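Local coordinates for ORF 37 (Human herpesvirus 8 type M, PDB 3FHD), which degrades DNA as an alkaline exonuclease and endonuclease of the PD-(D/E)XK superfamily, processing non-linear or branched viral DNA to promote production of packaged unit-length genomes, at residues G97-S102 / L153-D158; E103-F108 / C141-R146; L355-T360 / L387-R392; K423-T428 / L459-V464. All blocks are in the same frame, centred on the assembly; numbering follows the deposited sequence.

Contact 1: residues G97-S102 / L153-D158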
loop_
_atom_site.group_PDB
_atom_site.type_symbol
_atom_site.label_atom_id
_atom_site.label_comp_id
_atom_site.label_asym_id
_atom_site.label_seq_id
_atom_site.Cartn_x
_atom_site.Cartn_y
_atom_site.Cartn_z
ATOM N N GLY A 97 -1.456 15.786 -16.799
ATOM C CA GLY A 97 -2.201 14.762 -17.557
ATOM C C GLY A 97 -1.590 14.396 -18.900
ATOM O O GLY A 97 -1.348 13.222 -19.173
ATOM N N GLU A 98 -1.312 15.407 -19.722
ATOM C CA GLU A 98 -0.688 15.222 -21.028
ATOM C C GLU A 98 0.680 14.543 -20.914
ATOM O O GLU A 98 0.956 13.555 -21.603
ATOM C CB GLU A 98 -0.531 16.579 -21.726
ATOM N N PHE A 99 1.531 15.077 -20.040
ATOM C CA PHE A 99 2.855 14.503 -19.796
ATOM C C PHE A 99 2.845 12.996 -19.404
ATOM O O PHE A 99 3.702 12.236 -19.854
ATOM C CB PHE A 99 3.631 15.361 -18.779
ATOM C CG PHE A 99 5.033 14.873 -18.509
ATOM C CD1 PHE A 99 6.036 15.016 -19.466
ATOM C CD2 PHE A 99 5.353 14.295 -17.285
ATOM C CE1 PHE A 99 7.332 14.559 -19.208
ATOM C CE2 PHE A 99 6.640 13.839 -17.007
ATOM C CZ PHE A 99 7.631 13.961 -17.967
ATOM N N ILE A 100 1.873 12.567 -18.594
ATOM C CA ILE A 100 1.762 11.143 -18.213
ATOM C C ILE A 100 0.711 10.353 -19.015
ATOM O O ILE A 100 0.448 9.184 -18.723
ATOM C CB ILE A 100 1.501 10.950 -16.694
ATOM C CG1 ILE A 100 0.081 11.431 -16.312
ATOM C CG2 ILE A 100 2.609 11.636 -15.877
ATOM C CD1 ILE A 100 -0.266 11.238 -14.840
ATOM N N GLY A 101 0.084 11.012 -19.978
ATOM C CA GLY A 101 -0.818 10.358 -20.903
ATOM C C GLY A 101 -2.189 9.970 -20.388
ATOM O O GLY A 101 -2.696 8.912 -20.743
ATOM N N SER A 102 -2.817 10.816 -19.580
ATOM C CA SER A 102 -4.157 10.510 -19.078
ATOM C C SER A 102 -4.975 11.765 -18.792
ATOM O O SER A 102 -5.025 12.255 -17.643
ATOM C CB SER A 102 -4.104 9.602 -17.839
ATOM O OG SER A 102 -3.570 10.283 -16.719
ATOM N N LEU A 153 7.387 4.218 -10.882
ATOM C CA LEU A 153 7.877 4.573 -12.251
ATOM C C LEU A 153 7.179 5.798 -12.848
ATOM O O LEU A 153 7.651 6.377 -13.838
ATOM C CB LEU A 153 7.707 3.399 -13.220
ATOM C CG LEU A 153 8.300 2.031 -12.871
ATOM C CD1 LEU A 153 8.063 1.056 -14.048
ATOM C CD2 LEU A 153 9.777 2.075 -12.443
ATOM N N ASN A 154 6.050 6.174 -12.268
ATOM C CA ASN A 154 5.265 7.305 -12.747
ATOM C C ASN A 154 5.891 8.588 -12.178
ATOM O O ASN A 154 6.133 8.678 -10.983
ATOM C CB ASN A 154 3.782 7.177 -12.323
ATOM C CG ASN A 154 2.914 8.309 -12.861
ATOM O OD1 ASN A 154 3.211 9.485 -12.643
ATOM N ND2 ASN A 154 1.831 7.962 -13.563
ATOM N N PRO A 155 6.169 9.573 -13.036
ATOM C CA PRO A 155 6.855 10.755 -12.506
ATOM C C PRO A 155 6.064 11.621 -11.520
ATOM O O PRO A 155 6.673 12.479 -10.871
ATOM C CB PRO A 155 7.157 11.569 -13.772
ATOM C CG PRO A 155 6.074 11.155 -14.717
ATOM C CD PRO A 155 5.947 9.678 -14.496
ATOM N N VAL A 156 4.752 11.405 -11.388
ATOM C CA VAL A 156 3.958 12.180 -10.417
ATOM C C VAL A 156 3.718 11.449 -9.095
ATOM O O VAL A 156 3.134 12.038 -8.206
ATOM C CB VAL A 156 2.597 12.728 -10.988
ATOM C CG1 VAL A 156 2.810 13.360 -12.386
ATOM C CG2 VAL A 156 1.493 11.649 -10.989
ATOM N N TRP A 157 4.193 10.197 -8.975
ATOM C CA TRP A 157 4.020 9.345 -7.763
ATOM C C TRP A 157 4.294 10.077 -6.447
ATOM O O TRP A 157 3.415 10.129 -5.577
ATOM C CB TRP A 157 4.921 8.082 -7.853
ATOM C CG TRP A 157 4.564 6.991 -6.895
ATOM C CD1 TRP A 157 5.340 6.497 -5.885
ATOM C CD2 TRP A 157 3.340 6.225 -6.879
ATOM N NE1 TRP A 157 4.660 5.488 -5.226
ATOM C CE2 TRP A 157 3.438 5.301 -5.819
ATOM C CE3 TRP A 157 2.169 6.239 -7.660
ATOM C CZ2 TRP A 157 2.404 4.373 -5.523
ATOM C CZ3 TRP A 157 1.129 5.316 -7.359
ATOM C CH2 TRP A 157 1.260 4.416 -6.281
ATOM N N ASP A 158 5.509 10.620 -6.310
ATOM C CA ASP A 158 5.954 11.257 -5.056
ATOM C C ASP A 158 5.110 12.496 -4.768
ATOM O O ASP A 158 4.657 12.666 -3.653
ATOM C CB ASP A 158 7.439 11.616 -5.086
ATOM C CG ASP A 158 8.355 10.381 -5.021
ATOM O OD1 ASP A 158 7.912 9.322 -4.514
ATOM O OD2 ASP A 158 9.523 10.484 -5.469
#
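I100 meets P155 and V156 through a single methyl group. Its CG2 lies 3.7 Å from P155 CG and 3.9 Å from V156 CG1, so one methyl touches both the proline ring and the valine. The side chains of I100 and V156 run at about a right angle to each other. F99 adds a second touch on the same ring: its CE2 comes within 3.6 Å of P155 CG, and the phenyl group gets there because its CG is anti to the backbone N (chi1 -178°), which swings the ring end toward the proline. N154 lends the flank of its amide, with OD1 3.9 Å from I100 CG2, a van der Waals contact.

That amide has another job. N154 OD1 accepts a capping bond from V156 N at 2.8 Å, with the donor in the carbonyl plane, and so fixes the type I turn N154 to W157 that leads into helix 157-161. On the other side, helix 83-100 ends at I100 and G101 leaves it in a Schellman motif, with positive phi and S102 N bonding back to G97 O. L54 of helix 47-55 also touches F99, P155 and V156. Between the two segments the contact is largely apolar, van der Waals packing of a helix end on a turn leading into a helix, while the polar groups that shape them bond within their own segments.

Contact 2: residues E103-F108 / C141-R146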
loop_
_atom_site.group_PDB
_atom_site.type_symbol
_atom_site.label_atom_id
_atom_site.label_comp_id
_atom_site.label_asym_id
_atom_site.label_seq_id
_atom_site.Cartn_x
_atom_site.Cartn_y
_atom_site.Cartn_z
ATOM N N GLU A 103 -5.648 12.240 -19.836
ATOM C CA GLU A 103 -6.464 13.454 -19.773
ATOM C C GLU A 103 -7.882 13.233 -19.214
ATOM O O GLU A 103 -8.632 14.185 -19.019
ATOM C CB GLU A 103 -6.510 14.115 -21.150
ATOM N N ASP A 104 -8.208 11.984 -18.918
ATOM C CA ASP A 104 -9.525 11.578 -18.413
ATOM C C ASP A 104 -9.973 12.287 -17.121
ATOM O O ASP A 104 -11.172 12.523 -16.923
ATOM C CB ASP A 104 -9.553 10.055 -18.228
ATOM C CG ASP A 104 -9.282 9.301 -19.549
ATOM O OD1 ASP A 104 -8.136 8.786 -19.759
ATOM O OD2 ASP A 104 -10.204 9.259 -20.392
ATOM N N VAL A 105 -9.017 12.605 -16.245
ATOM C CA VAL A 105 -9.337 13.168 -14.915
ATOM C C VAL A 105 -9.819 14.597 -15.097
ATOM O O VAL A 105 -10.898 14.965 -14.626
ATOM C CB VAL A 105 -8.155 13.116 -13.940
ATOM C CG1 VAL A 105 -8.464 13.906 -12.664
ATOM C CG2 VAL A 105 -7.815 11.684 -13.588
ATOM N N CYS A 106 -9.023 15.382 -15.822
ATOM C CA CYS A 106 -9.348 16.750 -16.133
ATOM C C CYS A 106 -10.658 16.835 -16.945
ATOM O O CYS A 106 -11.516 17.677 -16.661
ATOM C CB CYS A 106 -8.141 17.382 -16.865
ATOM S SG CYS A 106 -8.169 19.139 -17.120
ATOM N N ASN A 107 -10.839 15.941 -17.924
ATOM C CA ASN A 107 -12.055 15.938 -18.734
ATOM C C ASN A 107 -13.292 15.768 -17.877
ATOM O O ASN A 107 -14.285 16.440 -18.107
ATOM C CB ASN A 107 -12.027 14.835 -19.789
ATOM C CG ASN A 107 -11.105 15.167 -20.952
ATOM O OD1 ASN A 107 -10.757 16.319 -21.168
ATOM N ND2 ASN A 107 -10.710 14.144 -21.706
ATOM N N PHE A 108 -13.213 14.862 -16.899
ATOM C CA PHE A 108 -14.342 14.585 -16.001
ATOM C C PHE A 108 -14.739 15.784 -15.128
ATOM O O PHE A 108 -15.934 16.091 -15.011
ATOM C CB PHE A 108 -14.090 13.355 -15.124
ATOM C CG PHE A 108 -15.308 12.937 -14.294
ATOM C CD1 PHE A 108 -16.303 12.111 -14.847
ATOM C CD2 PHE A 108 -15.460 13.378 -12.979
ATOM C CE1 PHE A 108 -17.429 11.732 -14.091
ATOM C CE2 PHE A 108 -16.580 13.015 -12.219
ATOM C CZ PHE A 108 -17.567 12.185 -12.770
ATOM N N CYS A 141 -11.235 9.447 -7.989
ATOM C CA CYS A 141 -10.207 8.650 -7.331
ATOM C C CYS A 141 -9.847 7.385 -8.121
ATOM O O CYS A 141 -8.661 6.984 -8.204
ATOM C CB CYS A 141 -10.653 8.338 -5.906
ATOM S SG CYS A 141 -10.688 9.822 -4.854
ATOM N N CYS A 142 -10.857 6.786 -8.737
ATOM C CA CYS A 142 -10.660 5.636 -9.617
ATOM C C CYS A 142 -9.864 6.006 -10.869
ATOM O O CYS A 142 -9.037 5.209 -11.335
ATOM C CB CYS A 142 -12.001 5.034 -10.030
ATOM S SG CYS A 142 -12.787 4.102 -8.694
ATOM N N LEU A 143 -10.130 7.187 -11.422
ATOM C CA LEU A 143 -9.399 7.629 -12.620
ATOM C C LEU A 143 -7.937 7.928 -12.301
ATOM O O LEU A 143 -7.047 7.590 -13.089
ATOM C CB LEU A 143 -10.089 8.854 -13.239
ATOM C CG LEU A 143 -11.380 8.642 -14.049
ATOM C CD1 LEU A 143 -11.830 10.038 -14.454
ATOM C CD2 LEU A 143 -11.261 7.706 -15.292
ATOM N N VAL A 144 -7.705 8.522 -11.137
ATOM C CA VAL A 144 -6.347 8.788 -10.611
ATOM C C VAL A 144 -5.542 7.488 -10.372
ATOM O O VAL A 144 -4.344 7.409 -10.727
ATOM C CB VAL A 144 -6.385 9.703 -9.356
ATOM C CG1 VAL A 144 -4.999 9.759 -8.688
ATOM C CG2 VAL A 144 -6.887 11.132 -9.774
ATOM N N GLU A 145 -6.194 6.498 -9.764
ATOM C CA GLU A 145 -5.620 5.160 -9.621
ATOM C C GLU A 145 -5.155 4.588 -10.951
ATOM O O GLU A 145 -4.011 4.125 -11.058
ATOM C CB GLU A 145 -6.618 4.180 -8.913
ATOM C CG GLU A 145 -6.004 2.783 -8.638
ATOM C CD GLU A 145 -6.077 1.803 -9.834
ATOM O OE1 GLU A 145 -7.045 1.856 -10.628
ATOM O OE2 GLU A 145 -5.155 0.962 -9.987
ATOM N N ARG A 146 -6.037 4.594 -11.957
ATOM C CA ARG A 146 -5.703 4.088 -13.294
ATOM C C ARG A 146 -4.537 4.867 -13.925
ATOM O O ARG A 146 -3.643 4.260 -14.520
ATOM C CB ARG A 146 -6.948 4.060 -14.198
ATOM C CG ARG A 146 -7.948 2.915 -13.867
ATOM C CD ARG A 146 -7.415 1.508 -14.242
ATOM N NE ARG A 146 -6.570 0.960 -13.182
ATOM C CZ ARG A 146 -5.753 -0.089 -13.287
ATOM N NH1 ARG A 146 -5.028 -0.459 -12.239
ATOM N NH2 ARG A 146 -5.663 -0.794 -14.406
#
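Helices 104-108 and 141-146 run nearly antiparallel, at 162°, with their axes 9.6 Å apart and V105 closest to L143 in the register. L143 is the residue in the middle. It points at the opposite helix with CG anti to its carbonyl carbon (chi1 -76°), and its two methyls part to different targets: CD1 rests 3.6 Å from the backbone D104 O and 4.1 Å from F108 CB, while CD2 lies 4.1 Å from D104 CB. Lower on the same side chain, L143 CB takes V105 CG2 at 3.6 Å, the two side chains sliding past each other in opposite directions. The same V105 methyl reaches V144 CG2 at 4.0 Å, so one branch of the valine touches two successive residues of helix 134-147.

F93 of helix 83-100 touches both V105 and V144 and extends this apolar patch, and the F108 ring meets that of H139. Elsewhere on helix 134-147, E145 and R146 form a side-on salt bridge: NE and NH1 of R146 each take one carboxylate oxygen, with R146 NH1 to E145 OE2 at 2.7 Å and nearly straight. Backbone groups of G228 and D226 bond to this pair as well, tying it to the chain before strand 230-231. That pair takes no part in the contact, whose side-chain packing is aliphatic: L143 against V105 and F108 CB, V105 against V144, and the two L143 methyls on D104, one at its carbonyl oxygen and one at CB.

Contact 3: residues L355-T360 / L387-R392. With SO4 (sulfate ion), chain D.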
loop_
_atom_site.group_PDB
_atom_site.type_symbol
_atom_site.label_atom_id
_atom_site.label_comp_id
_atom_site.label_asym_id
_atom_site.label_seq_id
_atom_site.Cartn_x
_atom_site.Cartn_y
_atom_site.Cartn_z
ATOM N N LEU A 355 -7.120 -11.750 19.714
ATOM C CA LEU A 355 -8.308 -12.613 19.705
ATOM C C LEU A 355 -8.768 -13.009 18.288
ATOM O O LEU A 355 -9.140 -14.160 18.046
ATOM C CB LEU A 355 -9.468 -11.950 20.473
ATOM C CG LEU A 355 -10.702 -12.838 20.640
ATOM C CD1 LEU A 355 -10.318 -14.063 21.475
ATOM C CD2 LEU A 355 -11.851 -12.073 21.280
ATOM N N HIS A 356 -8.740 -12.048 17.366
ATOM C CA HIS A 356 -9.186 -12.252 15.991
ATOM C C HIS A 356 -8.088 -12.678 15.020
ATOM O O HIS A 356 -8.368 -12.888 13.827
ATOM C CB HIS A 356 -9.878 -10.980 15.494
ATOM C CG HIS A 356 -11.238 -10.812 16.088
ATOM N ND1 HIS A 356 -11.437 -10.264 17.336
ATOM C CD2 HIS A 356 -12.453 -11.218 15.653
ATOM C CE1 HIS A 356 -12.728 -10.295 17.627
ATOM N NE2 HIS A 356 -13.363 -10.879 16.626
ATOM N N ASN A 357 -6.859 -12.799 15.533
ATOM C CA ASN A 357 -5.711 -13.203 14.716
ATOM C C ASN A 357 -4.907 -14.323 15.376
ATOM O O ASN A 357 -3.680 -14.250 15.488
ATOM C CB ASN A 357 -4.805 -12.013 14.382
ATOM C CG ASN A 357 -5.435 -11.068 13.383
ATOM O OD1 ASN A 357 -5.462 -11.343 12.173
ATOM N ND2 ASN A 357 -5.977 -9.962 13.884
ATOM N N SER A 358 -5.609 -15.359 15.815
ATOM C CA SER A 358 -4.938 -16.481 16.456
ATOM C C SER A 358 -5.595 -17.833 16.161
ATOM O O SER A 358 -5.406 -18.772 16.920
ATOM C CB SER A 358 -4.782 -16.225 17.965
ATOM O OG SER A 358 -6.024 -15.852 18.542
ATOM N N THR A 359 -6.316 -17.926 15.035
ATOM C CA THR A 359 -7.031 -19.154 14.607
ATOM C C THR A 359 -6.617 -19.705 13.225
ATOM O O THR A 359 -6.170 -20.855 13.128
ATOM C CB THR A 359 -8.572 -18.946 14.627
ATOM O OG1 THR A 359 -8.980 -18.507 15.928
ATOM C CG2 THR A 359 -9.331 -20.252 14.291
ATOM N N THR A 360 -6.791 -18.900 12.167
ATOM C CA THR A 360 -6.444 -19.320 10.796
ATOM C C THR A 360 -4.937 -19.322 10.613
ATOM O O THR A 360 -4.285 -18.272 10.730
ATOM C CB THR A 360 -7.045 -18.382 9.717
ATOM O OG1 THR A 360 -8.363 -17.976 10.102
ATOM C CG2 THR A 360 -7.087 -19.069 8.340
ATOM N N LEU A 387 1.700 -19.846 12.608
ATOM C CA LEU A 387 2.362 -18.566 12.675
ATOM C C LEU A 387 1.312 -17.544 12.284
ATOM O O LEU A 387 0.569 -17.759 11.324
ATOM C CB LEU A 387 3.546 -18.532 11.703
ATOM C CG LEU A 387 4.773 -19.406 12.027
ATOM C CD1 LEU A 387 5.894 -19.064 11.103
ATOM C CD2 LEU A 387 5.230 -19.263 13.488
ATOM N N PHE A 388 1.257 -16.438 13.020
ATOM C CA PHE A 388 0.171 -15.447 12.892
ATOM C C PHE A 388 0.738 -14.048 12.774
ATOM O O PHE A 388 1.865 -13.810 13.202
ATOM C CB PHE A 388 -0.751 -15.482 14.132
ATOM C CG PHE A 388 -1.335 -16.829 14.414
ATOM C CD1 PHE A 388 -2.413 -17.309 13.673
ATOM C CD2 PHE A 388 -0.785 -17.640 15.401
ATOM C CE1 PHE A 388 -2.945 -18.596 13.923
ATOM C CE2 PHE A 388 -1.319 -18.926 15.666
ATOM C CZ PHE A 388 -2.388 -19.394 14.919
ATOM N N VAL A 389 -0.056 -13.119 12.235
ATOM C CA VAL A 389 0.386 -11.719 12.132
ATOM C C VAL A 389 0.644 -11.155 13.528
ATOM O O VAL A 389 -0.087 -11.469 14.467
ATOM C CB VAL A 389 -0.638 -10.823 11.373
ATOM C CG1 VAL A 389 -1.941 -10.682 12.172
ATOM C CG2 VAL A 389 -0.002 -9.442 11.057
ATOM N N ASN A 390 1.694 -10.342 13.666
ATOM C CA ASN A 390 1.927 -9.582 14.878
ATOM C C ASN A 390 1.111 -8.279 14.809
ATOM O O ASN A 390 1.408 -7.364 13.988
ATOM C CB ASN A 390 3.430 -9.308 15.031
ATOM C CG ASN A 390 3.775 -8.496 16.263
ATOM O OD1 ASN A 390 2.904 -8.082 17.039
ATOM N ND2 ASN A 390 5.083 -8.285 16.473
ATOM N N VAL A 391 0.091 -8.199 15.669
ATOM C CA VAL A 391 -0.889 -7.102 15.613
ATOM C C VAL A 391 -0.294 -5.764 16.059
ATOM O O VAL A 391 -0.907 -4.710 15.859
ATOM C CB VAL A 391 -2.202 -7.414 16.408
ATOM C CG1 VAL A 391 -2.816 -8.765 15.943
ATOM C CG2 VAL A 391 -1.948 -7.420 17.922
ATOM N N ARG A 392 0.899 -5.814 16.652
ATOM C CA ARG A 392 1.628 -4.615 17.035
ATOM C C ARG A 392 2.594 -4.145 15.946
ATOM O O ARG A 392 3.230 -3.103 16.087
ATOM C CB ARG A 392 2.424 -4.862 18.318
ATOM C CG ARG A 392 1.546 -5.177 19.535
ATOM C CD ARG A 392 2.296 -4.930 20.831
ATOM N NE ARG A 392 2.415 -3.511 21.156
ATOM C CZ ARG A 392 3.521 -2.916 21.606
ATOM N NH1 ARG A 392 4.651 -3.594 21.763
ATOM N NH2 ARG A 392 3.499 -1.611 21.872
HETATM S S SO4 D . 4.952 1.666 24.231
HETATM O O1 SO4 D . 6.241 1.025 24.490
HETATM O O2 SO4 D . 4.442 1.193 22.944
HETATM O O3 SO4 D . 4.000 1.321 25.297
HETATM O O4 SO4 D . 5.123 3.117 24.207
HETATM O O HOH W 1 -1.891 -12.474 16.324
HETATM O O HOH W 2 -1.791 -17.007 10.430
#
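This contact belongs to the central mixed sheet of the PD-(D/E)XK nuclease fold, where the loop between helix 348-355 and strand 362-367 packs on the end of strand 379-389, an inner strand. F388 carries it. The backbone of the loop wraps its ring: S358 CA sits over one face, 3.9 Å from the ring centroid and 15° off the normal, a CH-pi contact, while T360 O comes to the ring edge near its plane, 3.5 Å from CE1. N357 O lies close to F388 CB as well. The side chain of N357 crosses V389 obliquely and meets its CG1 with OD1 at 3.6 Å; the V389 torsion (chi1 67°) is what brings that methyl to the asparagine. V391 CG1 packs on the same asparagine, at N357 ND2.

The polar ends of N357 are engaged beyond the segments: OD1 accepts from Y465 N and ND2 donates to C353 O, which fixes the amide's rotation. F396 of helix 394-412 touches N357, V389 and V391 together. N390 turns the other way, its OD1 accepting from R392 N in an Asx turn, and R392 NH2 makes a weak bond to a sulfate that R341 also holds. Two waters stitch the backbones together. One donates to N357 O and V389 O; the other donates to T360 O at 2.8 Å and to L387 O at 2.6 Å.

Contact 4: residues K423-T428 / L459-V464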
loop_
_atom_site.group_PDB
_atom_site.type_symbol
_atom_site.label_atom_id
_atom_site.label_comp_id
_atom_site.label_asym_id
_atom_site.label_seq_id
_atom_site.Cartn_x
_atom_site.Cartn_y
_atom_site.Cartn_z
ATOM N N LYS A 423 -10.862 -10.757 1.866
ATOM C CA LYS A 423 -9.867 -11.319 2.774
ATOM C C LYS A 423 -8.474 -10.745 2.468
ATOM O O LYS A 423 -8.162 -10.481 1.303
ATOM C CB LYS A 423 -9.862 -12.857 2.683
ATOM C CG LYS A 423 -11.203 -13.494 2.948
ATOM C CD LYS A 423 -11.536 -13.557 4.433
ATOM C CE LYS A 423 -12.893 -14.229 4.686
ATOM N NZ LYS A 423 -14.092 -13.417 4.204
ATOM N N TYR A 424 -7.679 -10.550 3.523
ATOM C CA TYR A 424 -6.358 -9.860 3.479
ATOM C C TYR A 424 -5.246 -10.787 3.926
ATOM O O TYR A 424 -5.445 -11.654 4.804
ATOM C CB TYR A 424 -6.370 -8.574 4.328
ATOM C CG TYR A 424 -7.490 -7.672 3.892
ATOM C CD1 TYR A 424 -7.338 -6.819 2.777
ATOM C CD2 TYR A 424 -8.744 -7.749 4.531
ATOM C CE1 TYR A 424 -8.422 -6.044 2.344
ATOM C CE2 TYR A 424 -9.822 -6.966 4.107
ATOM C CZ TYR A 424 -9.662 -6.136 3.015
ATOM O OH TYR A 424 -10.746 -5.368 2.625
ATOM N N TYR A 425 -4.079 -10.619 3.313
ATOM C CA TYR A 425 -2.919 -11.484 3.574
ATOM C C TYR A 425 -1.625 -10.701 3.475
ATOM O O TYR A 425 -1.527 -9.701 2.737
ATOM C CB TYR A 425 -2.841 -12.617 2.544
ATOM C CG TYR A 425 -4.116 -13.438 2.404
ATOM C CD1 TYR A 425 -4.348 -14.562 3.203
ATOM C CD2 TYR A 425 -5.081 -13.070 1.482
ATOM C CE1 TYR A 425 -5.542 -15.314 3.066
ATOM C CE2 TYR A 425 -6.250 -13.784 1.330
ATOM C CZ TYR A 425 -6.485 -14.906 2.118
ATOM O OH TYR A 425 -7.670 -15.581 1.931
ATOM N N ILE A 426 -0.625 -11.158 4.229
ATOM C CA ILE A 426 0.742 -10.761 3.963
ATOM C C ILE A 426 1.416 -11.949 3.288
ATOM O O ILE A 426 1.390 -13.069 3.813
ATOM C CB ILE A 426 1.487 -10.360 5.228
ATOM C CG1 ILE A 426 0.866 -9.084 5.826
ATOM C CG2 ILE A 426 2.992 -10.153 4.936
ATOM C CD1 ILE A 426 1.188 -8.901 7.334
ATOM N N ALA A 427 1.998 -11.682 2.111
ATOM C CA ALA A 427 2.739 -12.685 1.344
ATOM C C ALA A 427 4.241 -12.405 1.477
ATOM O O ALA A 427 4.728 -11.424 0.948
ATOM C CB ALA A 427 2.335 -12.640 -0.098
ATOM N N THR A 428 4.956 -13.310 2.144
ATOM C CA THR A 428 6.359 -13.128 2.458
ATOM C C THR A 428 7.180 -14.047 1.573
ATOM O O THR A 428 6.981 -15.261 1.621
ATOM C CB THR A 428 6.637 -13.495 3.935
ATOM O OG1 THR A 428 5.961 -12.576 4.809
ATOM C CG2 THR A 428 8.114 -13.406 4.233
ATOM N N LEU A 459 7.609 -19.297 0.076
ATOM C CA LEU A 459 6.514 -18.330 0.160
ATOM C C LEU A 459 5.652 -18.647 1.383
ATOM O O LEU A 459 5.221 -19.782 1.582
ATOM C CB LEU A 459 5.678 -18.338 -1.131
ATOM C CG LEU A 459 4.510 -17.333 -1.248
ATOM C CD1 LEU A 459 4.994 -15.910 -1.346
ATOM C CD2 LEU A 459 3.599 -17.671 -2.430
ATOM N N ILE A 460 5.426 -17.652 2.228
ATOM C CA ILE A 460 4.507 -17.815 3.349
ATOM C C ILE A 460 3.332 -16.837 3.166
ATOM O O ILE A 460 3.561 -15.662 2.907
ATOM C CB ILE A 460 5.222 -17.550 4.672
ATOM C CG1 ILE A 460 6.431 -18.521 4.814
ATOM C CG2 ILE A 460 4.240 -17.671 5.842
ATOM C CD1 ILE A 460 7.067 -18.520 6.186
ATOM N N VAL A 461 2.106 -17.341 3.290
ATOM C CA VAL A 461 0.915 -16.509 3.179
ATOM C C VAL A 461 0.225 -16.545 4.533
ATOM O O VAL A 461 -0.137 -17.619 5.032
ATOM C CB VAL A 461 -0.028 -16.963 2.021
ATOM C CG1 VAL A 461 -1.310 -16.107 1.983
ATOM C CG2 VAL A 461 0.689 -16.885 0.657
ATOM N N THR A 462 0.082 -15.363 5.126
ATOM C CA THR A 462 -0.458 -15.181 6.456
ATOM C C THR A 462 -1.732 -14.314 6.380
ATOM O O THR A 462 -1.665 -13.176 5.900
ATOM C CB THR A 462 0.617 -14.500 7.365
ATOM O OG1 THR A 462 1.801 -15.322 7.406
ATOM C CG2 THR A 462 0.108 -14.305 8.780
ATOM N N PRO A 463 -2.891 -14.848 6.840
ATOM C CA PRO A 463 -4.143 -14.071 6.923
ATOM C C PRO A 463 -4.066 -12.920 7.946
ATOM O O PRO A 463 -3.296 -12.995 8.927
ATOM C CB PRO A 463 -5.194 -15.118 7.355
ATOM C CG PRO A 463 -4.446 -16.206 7.948
ATOM C CD PRO A 463 -3.093 -16.244 7.275
ATOM N N VAL A 464 -4.827 -11.854 7.699
ATOM C CA VAL A 464 -4.928 -10.727 8.630
ATOM C C VAL A 464 -6.421 -10.345 8.743
ATOM O O VAL A 464 -7.070 -10.112 7.741
ATOM C CB VAL A 464 -4.127 -9.455 8.162
ATOM C CG1 VAL A 464 -4.039 -8.436 9.327
ATOM C CG2 VAL A 464 -2.687 -9.802 7.688
HETATM O O HOH W 3 -8.927 -11.236 6.138
HETATM O O HOH W 4 3.594 -14.070 5.590
#
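Y425 lies aslant V461 on one face of this antiparallel pair of central strands, its CD1 3.6 Å from V461 CG1 and 3.8 Å from P463 CA. With CG anti to the carbonyl carbon (chi1 -53°) the ring leans over the neighbouring strand; it also stacks on Y265, and its hydroxyl bonds to K263. A427 shares that face. On the other, I426 CD1 meets V464 CG2 at 4.0 Å. Here Y424 points its ring away to helix 394-412, where its OH bonds to E407.

Beneath the side chains, I426 pairs with T462 and T428 with I460, each through two backbone bonds, the straightest being T428 N to I460 O at 2.8 Å. A water bonded to I426 O, T428 OG1 and T462 OG1 fills in between the threonines, whose hydroxyls also reach Y325 and S362. P463 stands at a non-hydrogen-bonded position, so its lack of an N-H takes no bond from the pairing with strand 423-428. Strand 423-432 pairs in turn with strand 262-269, whose E266 and I267 bind the magnesium ion. Backbone bonds thus join the strands; the face of Y425, A427 and V461 packs through carbon, while that of I426 also holds two threonine hydroxyls and a water.

How the contacts relate
Contacts 3 and 4 share the central sheet and touch directly: T360 O is 3.5 Å from P463 CG, and V389 CG2 is 3.9 Å from I426 CD1, their centres lying about 11 Å apart. Contact 4 is nearer the metal, with the I426 side chain about 8 Å from the bound magnesium ion against about 13 Å for that of V389. Contacts 1 and 2 belong to the helical part on the opposite side of the chain's centre, away from the annotated sites. Contact 2 is nested in the loop that contact 1 closes, their centres about 12 Å apart. Centres of contacts 1 and 4 lie about 31 Å apart.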